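Local coordinates for protein gamma-glutamylcyclotransferase (Homo sapiens, PDB 3CRY) that catalyses the formation of 5-oxoproline from gamma-glutamyl dipeptides and may contribute to glutathione balance, at residues W84-N87 against K88-N92. The protein carries 1 engineered substitution. Numbering follows the deposited sequence.
Sequences WKMN and KSNLN
Asn87 and Ser89 form an Asx turn at the surface, where strand 77-87, which lies between strands 16-21 and 39-46 of the five-stranded antiparallel sheet, gives way through a short 3-10 segment to helix 91-97. Asn87 closes two turns: the Asx turn through its side chain and a 3-10 turn through its main-chain O. In one of its two modelled conformers, the side-chain OD1 of Asn87 accepts the backbone N of Ser89 at 2.8 Å. This bond is nearly straight (164° at the hydrogen) and lies in the amide plane, on a lone pair. Ser89 OG donates to the same Asn87 OD1 at 2.7 Å, but from above that plane. Asn87 places CG anti to its own backbone N and beside its carbonyl carbon (chi1 -167°), which swings the amide forward over the start of the turn. The main-chain O of Asn87 accepts the N of Asn90 at 2.8 Å. The following bond, Leu91 N to Lys88 O at 3.2 Å, carries the same pattern on toward the helix.

On the inner side Met86, bent at its last torsion, crosses the side chain of Asn90 at about a right angle, its methyl CE lying 3.9 Å from Asn90 CB in the one of two Asn90 conformers described here. Met86 also touches Phe17 of strand 16-21, and its side chain is close to that of Tyr19, a residue inferred to bind substrate. Asn87 ND2 bonds Glu15 OE1, while Lys88 NZ reaches Glu14 O, tying the turn to the N-terminal segment.

Two donors of Ser89 thus converge on OD1, and ND2 is held by Glu15. In this conformer both ends of the Asn87 amide are engaged, which restricts its rotation and is consistent with a defined exit from the strand.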
loop_
_atom_site.group_PDB
_atom_site.type_symbol
_atom_site.label_atom_id
_atom_site.label_comp_id
_atom_site.label_asym_id
_atom_site.label_seq_id
_atom_site.Cartn_x
_atom_site.Cartn_y
_atom_site.Cartn_z
ATOM N N TRP A 84 -15.580 4.769 -8.129
ATOM C CA TRP A 84 -15.842 6.083 -8.720
ATOM C C TRP A 84 -14.983 6.319 -9.959
ATOM O O TRP A 84 -13.788 6.022 -9.956
ATOM C CB TRP A 84 -15.537 7.204 -7.710
ATOM C CG TRP A 84 -16.392 7.164 -6.466
ATOM C CD1 TRP A 84 -16.048 6.625 -5.260
ATOM C CD2 TRP A 84 -17.728 7.671 -6.318
ATOM N NE1 TRP A 84 -17.085 6.759 -4.364
ATOM C CE2 TRP A 84 -18.130 7.400 -4.984
ATOM C CE3 TRP A 84 -18.620 8.344 -7.179
ATOM C CZ2 TRP A 84 -19.408 7.767 -4.481
ATOM C CZ3 TRP A 84 -19.891 8.706 -6.684
ATOM C CH2 TRP A 84 -20.271 8.406 -5.341
ATOM N N LYS A 85 -15.583 6.883 -11.009
ATOM C CA LYS A 85 -14.805 7.302 -12.179
ATOM C C LYS A 85 -14.448 8.774 -12.027
ATOM O O LYS A 85 -15.329 9.629 -11.811
ATOM C CB LYS A 85 -15.621 7.097 -13.457
ATOM C CG LYS A 85 -14.842 7.355 -14.746
ATOM C CD LYS A 85 -15.780 7.095 -15.923
ATOM C CE LYS A 85 -15.027 6.843 -17.207
ATOM N NZ LYS A 85 -16.000 6.880 -18.347
ATOM N N MET A 86 -13.156 9.067 -12.139
ATOM C CA MET A 86 -12.649 10.426 -11.954
ATOM C C MET A 86 -11.708 10.828 -13.086
ATOM O O MET A 86 -11.111 9.954 -13.740
ATOM C CB MET A 86 -11.941 10.511 -10.603
ATOM C CG MET A 86 -12.912 10.431 -9.419
ATOM S SD MET A 86 -12.090 10.364 -7.812
ATOM C CE MET A 86 -11.501 12.039 -7.709
ATOM N N ASN A 87 -11.575 12.128 -13.337
ATOM C CA ASN A 87 -10.603 12.595 -14.330
ATOM C C ASN A 87 -9.173 12.515 -13.803
ATOM O O ASN A 87 -8.920 12.772 -12.628
ATOM C CB ASN A 87 -10.911 14.013 -14.817
ATOM C CG ASN A 87 -10.117 14.376 -16.067
ATOM O OD1 ASN A 87 -8.942 14.737 -15.992
ATOM N ND2 ASN A 87 -10.752 14.259 -17.223
ATOM N N LYS A 88 -8.231 12.141 -14.667
ATOM C CA LYS A 88 -6.828 12.026 -14.238
ATOM C C LYS A 88 -6.252 13.353 -13.714
ATOM O O LYS A 88 -5.321 13.359 -12.906
ATOM C CB LYS A 88 -5.950 11.396 -15.327
ATOM C CG LYS A 88 -5.993 9.878 -15.314
ATOM C CD LYS A 88 -5.021 9.272 -16.321
ATOM C CE LYS A 88 -5.198 7.765 -16.395
ATOM N NZ LYS A 88 -4.776 7.230 -17.728
ATOM N N SER A 89 -6.834 14.473 -14.140
ATOM C CA SER A 89 -6.508 15.792 -13.563
ATOM C C SER A 89 -6.746 15.916 -12.042
ATOM O O SER A 89 -6.266 16.878 -11.400
ATOM C CB SER A 89 -7.303 16.894 -14.288
ATOM O OG SER A 89 -8.696 16.696 -14.112
ATOM N N ASN A 90 -7.481 14.938 -11.504
ATOM C CA ASN A 90 -7.923 14.864 -10.107
ATOM C C ASN A 90 -6.954 14.092 -9.188
ATOM O O ASN A 90 -7.071 14.186 -7.964
ATOM C CB ASN A 90 -9.288 14.153 -10.062
ATOM C CG ASN A 90 -10.308 14.850 -9.175
ATOM O OD1 ASN A 90 -10.124 14.991 -7.959
ATOM N ND2 ASN A 90 -11.422 15.255 -9.782
ATOM N N LEU A 91 -6.027 13.329 -9.776
ATOM C CA LEU A 91 -5.085 12.437 -9.061
ATOM C C LEU A 91 -4.385 13.119 -7.879
ATOM O O LEU A 91 -4.468 12.670 -6.726
ATOM C CB LEU A 91 -4.020 11.899 -10.036
ATOM C CG LEU A 91 -3.843 10.434 -10.468
ATOM C CD1 LEU A 91 -4.945 9.489 -10.058
ATOM C CD2 LEU A 91 -3.566 10.317 -11.971
ATOM N N ASN A 92 -3.667 14.206 -8.167
ATOM C CA ASN A 92 -2.943 14.909 -7.123
ATOM C C ASN A 92 -3.830 15.422 -5.989
ATOM O O ASN A 92 -3.438 15.368 -4.823
ATOM C CB ASN A 92 -2.100 16.039 -7.724
ATOM C CG ASN A 92 -0.928 15.506 -8.525
ATOM O OD1 ASN A 92 -0.489 14.372 -8.320
ATOM N ND2 ASN A 92 -0.419 16.320 -9.453
#